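Erythrocyte membrane protein 1 (Plasmodium falciparum, PDB 6S8T) probably binds host cell-surface receptors, this chain being the ICAM-1-binding DBLbeta domain of a PfEMP1 adhesin of malaria-infected erythrocytes. Local coordinates at residues 350-355 and 455-460; 420-425 and 434-439. All coordinates share one frame; numbering follows the deposited sequence.

Interaction 1 of 2, residues 350-355 and 455-460; sequences KIKKWE and FKDPPP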
ATOM      1  N   LYS A 350     -17.977  11.688 -11.473  1.00 46.21           N
ATOM      2  CA  LYS A 350     -16.729  11.232 -10.866  1.00 45.85           C
ATOM      3  C   LYS A 350     -16.958  10.676  -9.468  1.00 46.20           C
ATOM      4  O   LYS A 350     -16.400   9.631  -9.111  1.00 44.19           O
ATOM      5  CB  LYS A 350     -15.714  12.374 -10.818  1.00 48.05           C
ATOM      6  CG  LYS A 350     -14.845  12.499 -12.052  1.00 54.47           C
ATOM      7  CD  LYS A 350     -13.573  13.268 -11.733  1.00 58.21           C
ATOM      8  CE  LYS A 350     -12.657  13.356 -12.939  1.00 60.22           C
ATOM      9  NZ  LYS A 350     -13.254  14.184 -14.023  1.00 65.80           N
ATOM     10  N   ILE A 351     -17.762  11.364  -8.655  1.00 46.19           N
ATOM     11  CA  ILE A 351     -17.990  10.897  -7.292  1.00 45.77           C
ATOM     12  C   ILE A 351     -18.741   9.572  -7.294  1.00 43.22           C
ATOM     13  O   ILE A 351     -18.495   8.713  -6.439  1.00 36.81           O
ATOM     14  CB  ILE A 351     -18.733  11.973  -6.478  1.00 44.96           C
ATOM     15  CG1 ILE A 351     -17.913  13.261  -6.441  1.00 47.85           C
ATOM     16  CG2 ILE A 351     -18.991  11.495  -5.063  1.00 43.92           C
ATOM     17  CD1 ILE A 351     -16.528  13.082  -5.874  1.00 48.71           C
ATOM     18  N   LYS A 352     -19.639   9.369  -8.263  1.00 46.79           N
ATOM     19  CA  LYS A 352     -20.433   8.145  -8.283  1.00 49.07           C
ATOM     20  C   LYS A 352     -19.577   6.922  -8.590  1.00 43.75           C
ATOM     21  O   LYS A 352     -19.732   5.876  -7.951  1.00 41.53           O
ATOM     22  CB  LYS A 352     -21.568   8.266  -9.297  1.00 57.78           C
ATOM     23  CG  LYS A 352     -22.563   7.122  -9.227  1.00 65.47           C
ATOM     24  CD  LYS A 352     -23.266   7.097  -7.876  1.00 69.21           C
ATOM     25  CE  LYS A 352     -23.924   5.751  -7.612  1.00 71.44           C
ATOM     26  NZ  LYS A 352     -22.913   4.674  -7.426  1.00 71.05           N
ATOM     27  N   LYS A 353     -18.670   7.026  -9.565  1.00 44.95           N
ATOM     28  CA  LYS A 353     -17.868   5.861  -9.925  1.00 46.71           C
ATOM     29  C   LYS A 353     -16.879   5.497  -8.825  1.00 42.49           C
ATOM     30  O   LYS A 353     -16.596   4.311  -8.617  1.00 42.20           O
ATOM     31  CB  LYS A 353     -17.153   6.099 -11.255  1.00 53.61           C
ATOM     32  CG  LYS A 353     -16.303   7.347 -11.305  1.00 61.31           C
ATOM     33  CD  LYS A 353     -16.171   7.866 -12.730  1.00 68.84           C
ATOM     34  CE  LYS A 353     -15.696   6.782 -13.681  1.00 72.38           C
ATOM     35  NZ  LYS A 353     -15.520   7.308 -15.063  1.00 76.23           N
ATOM     36  N   TRP A 354     -16.354   6.491  -8.103  1.00 38.29           N
ATOM     37  CA  TRP A 354     -15.534   6.187  -6.935  1.00 37.10           C
ATOM     38  C   TRP A 354     -16.373   5.563  -5.826  1.00 36.75           C
ATOM     39  O   TRP A 354     -15.909   4.658  -5.123  1.00 34.75           O
ATOM     40  CB  TRP A 354     -14.833   7.451  -6.436  1.00 38.64           C
ATOM     41  CG  TRP A 354     -13.630   7.845  -7.254  1.00 38.54           C
ATOM     42  CD1 TRP A 354     -13.632   8.467  -8.467  1.00 39.13           C
ATOM     43  CD2 TRP A 354     -12.253   7.647  -6.907  1.00 36.20           C
ATOM     44  NE1 TRP A 354     -12.342   8.667  -8.900  1.00 38.58           N
ATOM     45  CE2 TRP A 354     -11.477   8.172  -7.961  1.00 36.94           C
ATOM     46  CE3 TRP A 354     -11.601   7.076  -5.810  1.00 35.23           C
ATOM     47  CZ2 TRP A 354     -10.083   8.144  -7.951  1.00 37.15           C
ATOM     48  CZ3 TRP A 354     -10.217   7.047  -5.801  1.00 36.69           C
ATOM     49  CH2 TRP A 354      -9.472   7.577  -6.866  1.00 37.68           C
ATOM     50  N   GLU A 355     -17.617   6.023  -5.665  1.00 40.06           N
ATOM     51  CA  GLU A 355     -18.484   5.473  -4.627  1.00 39.57           C
ATOM     52  C   GLU A 355     -18.753   3.989  -4.842  1.00 39.37           C
ATOM     53  O   GLU A 355     -18.893   3.239  -3.869  1.00 37.94           O
ATOM     54  CB  GLU A 355     -19.803   6.244  -4.576  1.00 43.41           C
ATOM     55  CG  GLU A 355     -20.723   5.810  -3.446  1.00 52.34           C
ATOM     56  CD  GLU A 355     -22.079   6.487  -3.500  1.00 64.52           C
ATOM     57  OE1 GLU A 355     -22.435   7.027  -4.570  1.00 69.73           O
ATOM     58  OE2 GLU A 355     -22.790   6.480  -2.469  1.00 67.86           O
ATOM     59  N   PHE A 455     -19.863  10.980  -0.311  1.00 53.23           N
ATOM     60  CA  PHE A 455     -20.463  10.588  -1.580  1.00 56.24           C
ATOM     61  C   PHE A 455     -21.855  11.183  -1.769  1.00 65.96           C
ATOM     62  O   PHE A 455     -22.713  10.567  -2.411  1.00 68.13           O
ATOM     63  CB  PHE A 455     -20.507   9.064  -1.691  1.00 53.98           C
ATOM     64  CG  PHE A 455     -19.203   8.396  -1.350  1.00 50.74           C
ATOM     65  CD1 PHE A 455     -18.130   8.448  -2.225  1.00 52.57           C
ATOM     66  CD2 PHE A 455     -19.049   7.719  -0.152  1.00 46.72           C
ATOM     67  CE1 PHE A 455     -16.927   7.838  -1.910  1.00 50.40           C
ATOM     68  CE2 PHE A 455     -17.850   7.104   0.167  1.00 45.08           C
ATOM     69  CZ  PHE A 455     -16.789   7.165  -0.713  1.00 44.92           C
ATOM     70  N   LYS A 456     -22.093  12.374  -1.226  1.00 74.83           N
ATOM     71  CA  LYS A 456     -23.383  13.044  -1.352  1.00 87.77           C
ATOM     72  C   LYS A 456     -23.514  13.594  -2.768  1.00113.01           C
ATOM     73  O   LYS A 456     -22.802  14.531  -3.145  1.00110.04           O
ATOM     74  CB  LYS A 456     -23.504  14.152  -0.311  1.00 76.38           C
ATOM     75  CG  LYS A 456     -24.914  14.662  -0.090  1.00 75.83           C
ATOM     76  CD  LYS A 456     -25.838  13.544   0.361  1.00 74.88           C
ATOM     77  CE  LYS A 456     -26.913  14.073   1.293  1.00 65.25           C
ATOM     78  NZ  LYS A 456     -27.607  15.251   0.712  1.00 76.19           N
ATOM     79  N   ASP A 457     -24.421  13.010  -3.555  1.00146.37           N
ATOM     80  CA  ASP A 457     -24.564  13.422  -4.951  1.00152.07           C
ATOM     81  C   ASP A 457     -25.029  14.866  -5.093  1.00151.06           C
ATOM     82  O   ASP A 457     -24.461  15.591  -5.928  1.00153.53           O
ATOM     83  CB  ASP A 457     -25.494  12.449  -5.686  1.00165.49           C
ATOM     84  CG  ASP A 457     -25.081  11.001  -5.514  1.00170.28           C
ATOM     85  OD1 ASP A 457     -23.863  10.730  -5.455  1.00169.39           O
ATOM     86  OD2 ASP A 457     -25.975  10.134  -5.434  1.00174.28           O
ATOM     87  N   PRO A 458     -26.029  15.348  -4.357  1.00144.17           N
ATOM     88  CA  PRO A 458     -26.303  16.786  -4.351  1.00141.56           C
ATOM     89  C   PRO A 458     -25.525  17.477  -3.246  1.00132.81           C
ATOM     90  O   PRO A 458     -25.825  17.297  -2.055  1.00132.95           O
ATOM     91  CB  PRO A 458     -27.816  16.855  -4.106  1.00147.93           C
ATOM     92  CG  PRO A 458     -28.107  15.652  -3.285  1.00148.29           C
ATOM     93  CD  PRO A 458     -27.095  14.594  -3.661  1.00144.37           C
ATOM     94  N   PRO A 459     -24.509  18.262  -3.593  1.00124.44           N
ATOM     95  CA  PRO A 459     -23.721  18.956  -2.569  1.00118.47           C
ATOM     96  C   PRO A 459     -24.583  19.946  -1.808  1.00118.35           C
ATOM     97  O   PRO A 459     -25.252  20.796  -2.416  1.00121.54           O
ATOM     98  CB  PRO A 459     -22.631  19.672  -3.381  1.00116.65           C
ATOM     99  CG  PRO A 459     -22.597  18.958  -4.697  1.00116.44           C
ATOM    100  CD  PRO A 459     -24.008  18.534  -4.949  1.00121.78           C
ATOM    101  N   PRO A 460     -24.602  19.862  -0.475  1.00113.52           N
ATOM    102  CA  PRO A 460     -25.483  20.751   0.301  1.00116.90           C
ATOM    103  C   PRO A 460     -25.197  22.228   0.091  1.00118.89           C
ATOM    104  O   PRO A 460     -26.121  23.047   0.174  1.00123.14           O
ATOM    105  CB  PRO A 460     -25.215  20.324   1.753  1.00116.20           C
ATOM    106  CG  PRO A 460     -24.681  18.930   1.648  1.00110.84           C
ATOM    107  CD  PRO A 460     -23.882  18.907   0.381  1.00107.54           C
TER

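Interaction 2 of 2, residues 420-425 and 434-439; sequences YIHQEG and TQFCKN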
ATOM      1  N   TYR A 420     -12.630   2.787  10.612  1.00 29.60           N
ATOM      2  CA  TYR A 420     -11.188   2.591  10.497  1.00 28.67           C
ATOM      3  C   TYR A 420     -10.519   3.788   9.825  1.00 34.14           C
ATOM      4  O   TYR A 420      -9.444   4.227  10.254  1.00 32.02           O
ATOM      5  CB  TYR A 420     -10.890   1.305   9.719  1.00 28.27           C
ATOM      6  CG  TYR A 420      -9.439   0.861   9.800  1.00 30.58           C
ATOM      7  CD1 TYR A 420      -8.457   1.448   9.000  1.00 28.47           C
ATOM      8  CD2 TYR A 420      -9.052  -0.145  10.678  1.00 27.54           C
ATOM      9  CE1 TYR A 420      -7.131   1.042   9.083  1.00 30.35           C
ATOM     10  CE2 TYR A 420      -7.737  -0.555  10.767  1.00 27.64           C
ATOM     11  CZ  TYR A 420      -6.781   0.038   9.971  1.00 32.48           C
ATOM     12  OH  TYR A 420      -5.476  -0.377  10.070  1.00 29.22           O
ATOM     13  N   ILE A 421     -11.138   4.328   8.770  1.00 33.96           N
ATOM     14  CA  ILE A 421     -10.554   5.469   8.063  1.00 36.51           C
ATOM     15  C   ILE A 421     -10.467   6.680   8.987  1.00 31.91           C
ATOM     16  O   ILE A 421      -9.443   7.368   9.043  1.00 33.01           O
ATOM     17  CB  ILE A 421     -11.360   5.787   6.787  1.00 39.62           C
ATOM     18  CG1 ILE A 421     -11.176   4.690   5.738  1.00 31.29           C
ATOM     19  CG2 ILE A 421     -10.969   7.154   6.220  1.00 40.81           C
ATOM     20  CD1 ILE A 421      -9.743   4.498   5.289  1.00 31.77           C
ATOM     21  N   HIS A 422     -11.536   6.955   9.732  1.00 32.42           N
ATOM     22  CA  HIS A 422     -11.514   8.108  10.626  1.00 40.97           C
ATOM     23  C   HIS A 422     -10.588   7.912  11.819  1.00 38.59           C
ATOM     24  O   HIS A 422     -10.241   8.899  12.477  1.00 39.94           O
ATOM     25  CB  HIS A 422     -12.934   8.436  11.096  1.00 44.94           C
ATOM     26  CG  HIS A 422     -13.786   9.065  10.036  1.00 58.10           C
ATOM     27  ND1 HIS A 422     -13.563  10.339   9.559  1.00 61.80           N
ATOM     28  CD2 HIS A 422     -14.856   8.592   9.353  1.00 60.08           C
ATOM     29  CE1 HIS A 422     -14.459  10.624   8.630  1.00 62.48           C
ATOM     30  NE2 HIS A 422     -15.255   9.582   8.487  1.00 60.59           N
ATOM     31  N   GLN A 423     -10.171   6.678  12.106  1.00 36.32           N
ATOM     32  CA  GLN A 423      -9.232   6.419  13.191  1.00 35.02           C
ATOM     33  C   GLN A 423      -7.779   6.444  12.727  1.00 34.83           C
ATOM     34  O   GLN A 423      -6.911   6.948  13.447  1.00 35.00           O
ATOM     35  CB  GLN A 423      -9.533   5.068  13.847  1.00 33.66           C
ATOM     36  CG  GLN A 423     -10.765   5.059  14.736  1.00 35.00           C
ATOM     37  CD  GLN A 423     -10.562   5.833  16.024  1.00 39.85           C
ATOM     38  OE1 GLN A 423     -11.318   6.751  16.334  1.00 41.09           O
ATOM     39  NE2 GLN A 423      -9.539   5.462  16.786  1.00 42.05           N
ATOM     40  N   GLU A 424      -7.497   5.911  11.535  1.00 32.17           N
ATOM     41  CA  GLU A 424      -6.129   5.723  11.075  1.00 34.15           C
ATOM     42  C   GLU A 424      -5.799   6.449   9.779  1.00 37.08           C
ATOM     43  O   GLU A 424      -4.621   6.487   9.398  1.00 36.67           O
ATOM     44  CB  GLU A 424      -5.836   4.225  10.879  1.00 35.37           C
ATOM     45  CG  GLU A 424      -6.248   3.345  12.053  1.00 36.26           C
ATOM     46  CD  GLU A 424      -5.366   3.545  13.271  1.00 37.84           C
ATOM     47  OE1 GLU A 424      -4.268   4.130  13.121  1.00 37.65           O
ATOM     48  OE2 GLU A 424      -5.768   3.114  14.376  1.00 36.25           O
ATOM     49  N   GLY A 425      -6.788   7.022   9.091  1.00 35.89           N
ATOM     50  CA  GLY A 425      -6.577   7.567   7.769  1.00 35.62           C
ATOM     51  C   GLY A 425      -6.157   9.025   7.783  1.00 40.31           C
ATOM     52  O   GLY A 425      -6.067   9.680   8.820  1.00 39.74           O
ATOM     53  N   THR A 434     -16.489  15.204   4.166  1.00 61.73           N
ATOM     54  CA  THR A 434     -15.415  14.548   4.897  1.00 61.79           C
ATOM     55  C   THR A 434     -15.833  13.289   5.645  1.00 57.19           C
ATOM     56  O   THR A 434     -14.955  12.515   6.043  1.00 54.15           O
ATOM     57  CB  THR A 434     -14.787  15.524   5.905  1.00 66.92           C
ATOM     58  OG1 THR A 434     -15.769  15.906   6.876  1.00 69.45           O
ATOM     59  CG2 THR A 434     -14.285  16.773   5.193  1.00 69.58           C
ATOM     60  N   GLN A 435     -17.129  13.060   5.846  1.00 55.50           N
ATOM     61  CA  GLN A 435     -17.606  11.926   6.628  1.00 52.85           C
ATOM     62  C   GLN A 435     -17.824  10.725   5.713  1.00 52.26           C
ATOM     63  O   GLN A 435     -18.650  10.777   4.796  1.00 57.16           O
ATOM     64  CB  GLN A 435     -18.897  12.294   7.360  1.00 54.61           C
ATOM     65  CG  GLN A 435     -19.443  11.195   8.250  1.00 55.02           C
ATOM     66  CD  GLN A 435     -20.653  11.642   9.042  1.00 59.26           C
ATOM     67  OE1 GLN A 435     -20.679  12.743   9.589  1.00 59.56           O
ATOM     68  NE2 GLN A 435     -21.669  10.789   9.103  1.00 63.74           N
ATOM     69  N   PHE A 436     -17.091   9.639   5.972  1.00 47.75           N
ATOM     70  CA  PHE A 436     -17.154   8.450   5.129  1.00 45.43           C
ATOM     71  C   PHE A 436     -18.328   7.531   5.462  1.00 50.23           C
ATOM     72  O   PHE A 436     -18.551   6.558   4.733  1.00 49.26           O
ATOM     73  CB  PHE A 436     -15.836   7.670   5.223  1.00 38.19           C
ATOM     74  CG  PHE A 436     -14.774   8.156   4.272  1.00 36.08           C
ATOM     75  CD1 PHE A 436     -14.138   9.368   4.481  1.00 37.66           C
ATOM     76  CD2 PHE A 436     -14.413   7.399   3.170  1.00 35.72           C
ATOM     77  CE1 PHE A 436     -13.166   9.821   3.606  1.00 38.83           C
ATOM     78  CE2 PHE A 436     -13.439   7.845   2.289  1.00 36.42           C
ATOM     79  CZ  PHE A 436     -12.816   9.058   2.508  1.00 37.90           C
ATOM     80  N   CYS A 437     -19.075   7.803   6.528  1.00 52.99           N
ATOM     81  CA  CYS A 437     -20.296   7.072   6.833  1.00 63.83           C
ATOM     82  C   CYS A 437     -21.510   7.957   6.571  1.00 65.45           C
ATOM     83  O   CYS A 437     -21.439   9.184   6.677  1.00 63.28           O
ATOM     84  CB  CYS A 437     -20.314   6.585   8.286  1.00 70.48           C
ATOM     85  SG  CYS A 437     -20.154   7.894   9.521  1.00 86.34           S
ATOM     86  N   LYS A 438     -22.629   7.318   6.227  1.00 68.53           N
ATOM     87  CA  LYS A 438     -23.856   8.039   5.910  1.00 77.72           C
ATOM     88  C   LYS A 438     -24.481   8.637   7.165  1.00 88.25           C
ATOM     89  O   LYS A 438     -24.467   9.858   7.350  1.00 86.44           O
ATOM     90  CB  LYS A 438     -24.854   7.115   5.206  1.00 80.49           C
ATOM     91  CG  LYS A 438     -24.364   6.585   3.868  1.00 79.91           C
ATOM     92  CD  LYS A 438     -25.362   5.629   3.234  1.00 84.17           C
ATOM     93  CE  LYS A 438     -24.851   5.122   1.891  1.00 85.28           C
ATOM     94  NZ  LYS A 438     -25.780   4.148   1.253  1.00 90.16           N
ATOM     95  N   ASN A 439     -25.031   7.787   8.026  1.00100.28           N
ATOM     96  CA  ASN A 439     -25.661   8.219   9.264  1.00111.31           C
ATOM     97  C   ASN A 439     -24.694   8.081  10.435  1.00114.96           C
ATOM     98  O   ASN A 439     -23.657   7.420  10.346  1.00110.75           O
ATOM     99  CB  ASN A 439     -26.938   7.412   9.528  1.00116.08           C
ATOM    100  CG  ASN A 439     -28.101   7.866   8.670  1.00120.80           C
ATOM    101  OD1 ASN A 439     -28.326   9.063   8.497  1.00121.60           O
ATOM    102  ND2 ASN A 439     -28.847   6.911   8.128  1.00124.86           N
TER

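Interaction 1 of 2, residues 350-355 and 455-460
Phe455 and the side chains of Ile351 and Glu355 form a buried van der Waals contact, apolar except for one carboxylate, in which a C-terminal loop meets the long helix 335-372. Ile351 and Glu355 sit one helical turn apart, and both direct their side chains at the loop. The CG2 branch of Ile351 meets Phe455 CA at 3.9 Å and the near corner of the ring, CD1, at 4.3 Å. Glu355 lays its aliphatic stem against the same corner and on toward the ring's root: CB lies 3.6 Å from Phe455 CD1, and CG 3.7 Å from Phe455 CG. Because CG is anti to the backbone N (chi1 -175°) and the chain stays extended, the carboxylate is carried on to Phe455 CB, 3.5 Å from Glu355 CD, with carboxylate and ring planes only 10° apart. At the margin, the poorly ordered Asp457 appears to bring OD1 to 4.1 Å from Glu355 OE1, a pairing of like charges probably eased by Lys352, whose NZ makes a long salt bridge of 3.7 Å to Glu355 OE1. Around Phe455, the rings of Phe305, Trp358 and Tyr453 complete an aromatic cluster, while Ile351 also packs on Met308 of helix 293-319. A loop aromatic residue buried in this way against two long helices fits the helical, disulfide-rich architecture of DBL domains.

Interaction 2 of 2, residues 420-425 and 434-439
Ile421, on the short helix 417-424, sets its CG2 methyl over the centre of the Phe436 ring, 4.2 Å from the centroid and 10° off the ring normal, a CH-pi contact over one face. One residue on, His422 supplies the polar half of the contact. Its CG is anti to the carbonyl carbon (chi1 -73°), which swings the imidazole toward the loop, where NE2 accepts a nearly straight hydrogen bond of 3.1 Å from Phe436 N. The amide lies close to the imidazole plane. Beside it, His422 CE1 comes edge-on to Thr434 O at 3.2 Å, so the ring edge spans two backbone groups of the loop. The two aromatic rings make an offset edge-to-face pair, with the Phe436 edge toward the His422 face, centroids 6.0 Å apart. At the end of the helix, Gly425 N still bonds to Ile421 O before the chain leaves helical geometry. Cys437, next to Phe436, is joined by a disulfide to Cys2, tying the loop to the N-terminal segment. Ile421 and Phe436 both rest on Ala302 of helix 293-319 and meet Trp358 of helix 335-372, which places helix 417-424 and its following loop against these two long helices.

In the fold
Both contacts are largely buried and set the C-terminal region against the same pair of long helices, 293-319 and 335-372. Interaction 2 is nested within the loop closed by interaction 1; their centres are 15 Å apart, and Trp358 meets Phe455 of one and Phe436 of the other. Interaction 1 joins segments about 100 residues apart, interaction 2 a helix and the loop soon after it. Each has a buried part and a polar rim. Interaction 1 includes a buried glutamate whose stem packs on the ring, with a lysine and an aspartate at the partly exposed margin; in interaction 2, Ile421 and Phe436 are buried, while the partly exposed His422 and Thr434 add a histidine-to-backbone hydrogen bond and a close ring-edge approach.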